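Local coordinates for XC6422 protein (Xanthomonas campestris, PDB 2FUK) that probably acts as a hydrolase, being a small, lidless member of the serine alpha/beta-hydrolase family, at residues Asn55-Leu68 and Phe196-Gln209. Sequence-based numbering, arbitrary orientation.
Sequences NKVVTMAARALREL and FFHRKLIDLRGALQ
Glu67 OE1 is shared between two arginines where two helices of this alpha/beta-hydrolase fold meet: it lies 4.1 Å from Arg205 NE of its own chain and is salt-bridged to Arg205 NH2 of the second subunit. Within the chain the oxygen stands well out of the guanidinium plane, the two planar groups being turned 48° apart, so only charge attraction links them, and OE1 comes 3.5 Å from Arg205 CD. Arg205 in turn gives its NH2 to Glu67 of the second subunit; an acid and a long, flexible base suit this edge because they pair reciprocally across the dimer. The amide end of Gln209 also lies beside this carboxylate.

Behind these charges, helices 56-66 and 201-209 pack side by side on one face of the sheet, their axes 9.1 Å apart at closest approach and crossing at -44°. Small residues permit the approach: the methyl of Ala64 touches both Arg205 CG and Leu208 CD1, 3.9 Å from each, and the same leucine branch rests 3.8 Å from Ala61 CA. Leu208 and Leu204 also reach Ile161 on strand 158-163, joining helix 201-209 to the sheet. Unbranched and pliable, Met60 bends at chi2 and chi3 and lays its CE 3.3 Å from Leu201 O, with Arg205 CB alongside.

Toward the helix starts, Val57 divides its two methyls. CG1, set anti to the backbone N (chi1 177°), meets Leu204 CD2, while CG2 faces the loop where Phe197 CD1 approaches. Phe196 directly follows His195, which probably belongs to a Ser-His-Asp triad with Ser119 and Asp166; the type II turn from Phe197 to Lys200 then leads into the helix. A beta-branched valine thus serves both helix and loop, its CG2 lying 3.5 Å from Phe196 O.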
loop_
_atom_site.group_PDB
_atom_site.type_symbol
_atom_site.label_atom_id
_atom_site.label_comp_id
_atom_site.label_asym_id
_atom_site.label_seq_id
_atom_site.Cartn_x
_atom_site.Cartn_y
_atom_site.Cartn_z
ATOM N N ASN A 55 -10.749 -3.153 -13.026
ATOM C CA ASN A 55 -11.680 -2.949 -11.918
ATOM C C ASN A 55 -10.853 -2.613 -10.668
ATOM O O ASN A 55 -9.831 -3.251 -10.416
ATOM C CB ASN A 55 -12.478 -4.240 -11.701
ATOM C CG ASN A 55 -13.398 -4.168 -10.509
ATOM O OD1 ASN A 55 -14.540 -3.697 -10.606
ATOM N ND2 ASN A 55 -12.904 -4.626 -9.365
ATOM N N LYS A 56 -11.295 -1.618 -9.895
ATOM C CA LYS A 56 -10.576 -1.184 -8.692
ATOM C C LYS A 56 -10.389 -2.270 -7.621
ATOM O O LYS A 56 -9.354 -2.312 -6.946
ATOM C CB LYS A 56 -11.277 0.032 -8.081
ATOM C CG LYS A 56 -11.397 1.245 -9.014
ATOM C CD LYS A 56 -12.325 2.305 -8.394
ATOM C CE LYS A 56 -12.586 3.498 -9.317
ATOM N NZ LYS A 56 -11.362 4.277 -9.644
ATOM N N VAL A 57 -11.384 -3.132 -7.441
ATOM C CA VAL A 57 -11.254 -4.204 -6.453
ATOM C C VAL A 57 -10.200 -5.198 -6.953
ATOM O O VAL A 57 -9.383 -5.698 -6.183
ATOM C CB VAL A 57 -12.600 -4.933 -6.244
ATOM C CG1 VAL A 57 -12.434 -6.086 -5.266
ATOM C CG2 VAL A 57 -13.631 -3.949 -5.739
ATOM N N VAL A 58 -10.228 -5.482 -8.253
ATOM C CA VAL A 58 -9.267 -6.395 -8.854
ATOM C C VAL A 58 -7.839 -5.870 -8.708
ATOM O O VAL A 58 -6.938 -6.621 -8.330
ATOM C CB VAL A 58 -9.570 -6.610 -10.357
ATOM C CG1 VAL A 58 -8.421 -7.351 -11.031
ATOM C CG2 VAL A 58 -10.862 -7.399 -10.512
ATOM N N THR A 59 -7.626 -4.590 -9.006
ATOM C CA THR A 59 -6.277 -4.047 -8.901
ATOM C C THR A 59 -5.785 -3.886 -7.468
ATOM O O THR A 59 -4.584 -3.958 -7.232
ATOM C CB THR A 59 -6.126 -2.708 -9.659
ATOM O OG1 THR A 59 -7.056 -1.745 -9.157
ATOM C CG2 THR A 59 -6.365 -2.929 -11.148
ATOM N N MET A 60 -6.685 -3.673 -6.510
ATOM C CA MET A 60 -6.226 -3.560 -5.126
ATOM C C MET A 60 -5.886 -4.956 -4.617
ATOM O O MET A 60 -4.985 -5.117 -3.801
ATOM C CB MET A 60 -7.276 -2.917 -4.218
ATOM C CG MET A 60 -6.836 -2.843 -2.753
ATOM S SD MET A 60 -5.237 -1.958 -2.501
ATOM C CE MET A 60 -5.762 -0.605 -1.395
ATOM N N ALA A 61 -6.610 -5.963 -5.096
ATOM C CA ALA A 61 -6.324 -7.329 -4.683
ATOM C C ALA A 61 -4.949 -7.673 -5.238
ATOM O O ALA A 61 -4.147 -8.328 -4.574
ATOM C CB ALA A 61 -7.376 -8.296 -5.240
ATOM N N ALA A 62 -4.682 -7.218 -6.458
ATOM C CA ALA A 62 -3.399 -7.483 -7.092
ATOM C C ALA A 62 -2.282 -6.793 -6.322
ATOM O O ALA A 62 -1.235 -7.384 -6.075
ATOM C CB ALA A 62 -3.418 -7.000 -8.548
ATOM N N ARG A 63 -2.519 -5.544 -5.933
ATOM C CA ARG A 63 -1.528 -4.771 -5.197
ATOM C C ARG A 63 -1.240 -5.403 -3.845
ATOM O O ARG A 63 -0.097 -5.436 -3.399
ATOM C CB ARG A 63 -2.023 -3.340 -4.990
ATOM C CG ARG A 63 -0.967 -2.398 -4.434
ATOM C CD ARG A 63 -1.537 -1.003 -4.283
ATOM N NE ARG A 63 -2.215 -0.548 -5.495
ATOM C CZ ARG A 63 -2.945 0.560 -5.560
ATOM N NH1 ARG A 63 -3.080 1.319 -4.481
ATOM N NH2 ARG A 63 -3.546 0.904 -6.694
ATOM N N ALA A 64 -2.289 -5.889 -3.191
ATOM C CA ALA A 64 -2.159 -6.520 -1.886
ATOM C C ALA A 64 -1.203 -7.709 -1.940
ATOM O O ALA A 64 -0.407 -7.924 -1.028
ATOM C CB ALA A 64 -3.532 -6.970 -1.403
ATOM N N LEU A 65 -1.287 -8.482 -3.017
ATOM C CA LEU A 65 -0.429 -9.650 -3.183
ATOM C C LEU A 65 0.980 -9.256 -3.608
ATOM O O LEU A 65 1.953 -9.856 -3.160
ATOM C CB LEU A 65 -1.037 -10.602 -4.206
ATOM C CG LEU A 65 -2.396 -11.186 -3.808
ATOM C CD1 LEU A 65 -2.952 -12.015 -4.960
ATOM C CD2 LEU A 65 -2.242 -12.032 -2.565
ATOM N N ARG A 66 1.091 -8.249 -4.470
ATOM C CA ARG A 66 2.399 -7.782 -4.925
ATOM C C ARG A 66 3.226 -7.286 -3.740
ATOM O O ARG A 66 4.444 -7.485 -3.683
ATOM C CB ARG A 66 2.236 -6.635 -5.925
ATOM C CG ARG A 66 1.546 -7.024 -7.217
ATOM C CD ARG A 66 1.185 -5.794 -8.049
ATOM N NE ARG A 66 2.366 -5.101 -8.562
ATOM C CZ ARG A 66 2.319 -3.944 -9.217
ATOM N NH1 ARG A 66 3.439 -3.384 -9.658
ATOM N NH2 ARG A 66 1.155 -3.336 -9.420
ATOM N N GLU A 67 2.558 -6.633 -2.797
ATOM C CA GLU A 67 3.233 -6.094 -1.619
ATOM C C GLU A 67 3.763 -7.204 -0.719
ATOM O O GLU A 67 4.560 -6.955 0.188
ATOM C CB GLU A 67 2.288 -5.177 -0.837
ATOM C CG GLU A 67 1.874 -3.933 -1.618
ATOM C CD GLU A 67 0.954 -3.005 -0.840
ATOM O OE1 GLU A 67 0.420 -3.427 0.207
ATOM O OE2 GLU A 67 0.749 -1.854 -1.290
ATOM N N LEU A 68 3.316 -8.430 -0.971
ATOM C CA LEU A 68 3.776 -9.576 -0.203
ATOM C C LEU A 68 4.870 -10.324 -0.968
ATOM O O LEU A 68 5.313 -11.391 -0.541
ATOM C CB LEU A 68 2.616 -10.523 0.094
ATOM C CG LEU A 68 1.501 -9.958 0.975
ATOM C CD1 LEU A 68 0.466 -11.035 1.211
ATOM C CD2 LEU A 68 2.078 -9.473 2.290
ATOM N N PHE A 196 -18.535 -3.203 -3.924
ATOM C CA PHE A 196 -17.273 -2.793 -4.531
ATOM C C PHE A 196 -16.311 -2.189 -3.509
ATOM O O PHE A 196 -15.350 -1.520 -3.867
ATOM C CB PHE A 196 -17.536 -1.806 -5.672
ATOM C CG PHE A 196 -18.352 -2.391 -6.791
ATOM C CD1 PHE A 196 -17.773 -3.258 -7.713
ATOM C CD2 PHE A 196 -19.710 -2.109 -6.898
ATOM C CE1 PHE A 196 -18.534 -3.835 -8.728
ATOM C CE2 PHE A 196 -20.481 -2.682 -7.909
ATOM C CZ PHE A 196 -19.894 -3.545 -8.824
ATOM N N PHE A 197 -16.582 -2.433 -2.232
ATOM C CA PHE A 197 -15.714 -1.942 -1.162
ATOM C C PHE A 197 -15.401 -0.457 -1.262
ATOM O O PHE A 197 -14.244 -0.043 -1.126
ATOM C CB PHE A 197 -14.410 -2.743 -1.148
ATOM C CG PHE A 197 -14.614 -4.226 -0.985
ATOM C CD1 PHE A 197 -15.042 -5.007 -2.053
ATOM C CD2 PHE A 197 -14.440 -4.828 0.259
ATOM C CE1 PHE A 197 -15.304 -6.364 -1.884
ATOM C CE2 PHE A 197 -14.696 -6.186 0.442
ATOM C CZ PHE A 197 -15.131 -6.955 -0.629
ATOM N N HIS A 198 -16.439 0.337 -1.508
ATOM C CA HIS A 198 -16.315 1.786 -1.626
ATOM C C HIS A 198 -15.697 2.361 -0.356
ATOM O O HIS A 198 -16.207 2.147 0.748
ATOM C CB HIS A 198 -17.700 2.402 -1.857
ATOM C CG HIS A 198 -17.704 3.899 -1.912
ATOM N ND1 HIS A 198 -17.410 4.608 -3.056
ATOM C CD2 HIS A 198 -17.987 4.820 -0.961
ATOM C CE1 HIS A 198 -17.517 5.902 -2.808
ATOM N NE2 HIS A 198 -17.865 6.056 -1.544
ATOM N N ARG A 199 -14.596 3.089 -0.531
ATOM C CA ARG A 199 -13.867 3.717 0.570
ATOM C C ARG A 199 -13.451 2.685 1.618
ATOM O O ARG A 199 -13.290 2.987 2.803
ATOM C CB ARG A 199 -14.722 4.828 1.187
ATOM C CG ARG A 199 -15.052 5.960 0.206
ATOM C CD ARG A 199 -13.793 6.692 -0.259
ATOM N NE ARG A 199 -14.061 7.796 -1.181
ATOM C CZ ARG A 199 -14.222 7.672 -2.499
ATOM N NH1 ARG A 199 -14.463 8.750 -3.240
ATOM N NH2 ARG A 199 -14.149 6.483 -3.081
ATOM N N LYS A 200 -13.268 1.452 1.162
ATOM C CA LYS A 200 -12.861 0.362 2.036
ATOM C C LYS A 200 -11.769 -0.472 1.374
ATOM O O LYS A 200 -11.458 -1.563 1.844
ATOM C CB LYS A 200 -14.056 -0.542 2.354
ATOM C CG LYS A 200 -15.056 0.045 3.329
ATOM C CD LYS A 200 -14.526 0.006 4.750
ATOM C CE LYS A 200 -15.613 0.458 5.716
ATOM N NZ LYS A 200 -15.238 0.264 7.141
ATOM N N LEU A 201 -11.180 0.039 0.296
ATOM C CA LEU A 201 -10.141 -0.700 -0.418
ATOM C C LEU A 201 -8.893 -0.952 0.429
ATOM O O LEU A 201 -8.235 -1.987 0.289
ATOM C CB LEU A 201 -9.755 0.038 -1.705
ATOM C CG LEU A 201 -10.826 0.135 -2.800
ATOM C CD1 LEU A 201 -10.301 0.988 -3.939
ATOM C CD2 LEU A 201 -11.191 -1.245 -3.307
ATOM N N ILE A 202 -8.557 -0.003 1.294
ATOM C CA ILE A 202 -7.389 -0.168 2.150
ATOM C C ILE A 202 -7.688 -1.251 3.186
ATOM O O ILE A 202 -6.805 -2.032 3.563
ATOM C CB ILE A 202 -7.035 1.157 2.857
ATOM C CG1 ILE A 202 -5.739 0.998 3.644
ATOM C CG2 ILE A 202 -8.174 1.578 3.789
ATOM C CD1 ILE A 202 -5.231 2.305 4.214
ATOM N N ASP A 203 -8.938 -1.306 3.639
ATOM C CA ASP A 203 -9.340 -2.312 4.612
ATOM C C ASP A 203 -9.308 -3.677 3.938
ATOM O O ASP A 203 -8.964 -4.678 4.562
ATOM C CB ASP A 203 -10.753 -2.052 5.128
ATOM C CG ASP A 203 -10.890 -0.711 5.803
ATOM O OD1 ASP A 203 -10.851 0.323 5.097
ATOM O OD2 ASP A 203 -11.038 -0.696 7.041
ATOM N N LEU A 204 -9.701 -3.709 2.667
ATOM C CA LEU A 204 -9.703 -4.944 1.897
ATOM C C LEU A 204 -8.264 -5.448 1.784
ATOM O O LEU A 204 -7.994 -6.639 1.939
ATOM C CB LEU A 204 -10.291 -4.692 0.504
ATOM C CG LEU A 204 -10.133 -5.818 -0.522
ATOM C CD1 LEU A 204 -10.893 -7.061 -0.067
ATOM C CD2 LEU A 204 -10.633 -5.335 -1.886
ATOM N N ARG A 205 -7.347 -4.529 1.507
ATOM C CA ARG A 205 -5.932 -4.868 1.388
ATOM C C ARG A 205 -5.454 -5.539 2.674
ATOM O O ARG A 205 -4.791 -6.569 2.636
ATOM C CB ARG A 205 -5.104 -3.600 1.141
ATOM C CG ARG A 205 -3.620 -3.849 0.892
ATOM C CD ARG A 205 -2.834 -2.554 0.998
ATOM N NE ARG A 205 -2.808 -2.072 2.376
ATOM C CZ ARG A 205 -2.409 -0.857 2.747
ATOM N NH1 ARG A 205 -2.420 -0.527 4.031
ATOM N NH2 ARG A 205 -2.014 0.030 1.841
ATOM N N GLY A 206 -5.792 -4.940 3.813
ATOM C CA GLY A 206 -5.380 -5.496 5.090
ATOM C C GLY A 206 -5.939 -6.880 5.359
ATOM O O GLY A 206 -5.234 -7.761 5.855
ATOM N N ALA A 207 -7.214 -7.075 5.032
ATOM C CA ALA A 207 -7.860 -8.358 5.252
ATOM C C ALA A 207 -7.203 -9.447 4.419
ATOM O O ALA A 207 -7.013 -10.566 4.892
ATOM C CB ALA A 207 -9.342 -8.266 4.915
ATOM N N LEU A 208 -6.861 -9.117 3.179
ATOM C CA LEU A 208 -6.233 -10.075 2.276
ATOM C C LEU A 208 -4.843 -10.448 2.762
ATOM O O LEU A 208 -4.488 -11.624 2.833
ATOM C CB LEU A 208 -6.126 -9.486 0.865
ATOM C CG LEU A 208 -7.390 -9.350 0.013
ATOM C CD1 LEU A 208 -7.099 -8.452 -1.186
ATOM C CD2 LEU A 208 -7.856 -10.730 -0.453
ATOM N N GLN A 209 -4.058 -9.432 3.105
ATOM C CA GLN A 209 -2.697 -9.663 3.556
ATOM C C GLN A 209 -2.644 -10.442 4.861
ATOM O O GLN A 209 -1.867 -11.389 4.996
ATOM C CB GLN A 209 -1.951 -8.328 3.659
ATOM C CG GLN A 209 -1.630 -7.768 2.278
ATOM C CD GLN A 209 -0.934 -6.420 2.280
ATOM O OE1 GLN A 209 -0.395 -6.001 1.256
ATOM N NE2 GLN A 209 -0.950 -5.729 3.417
#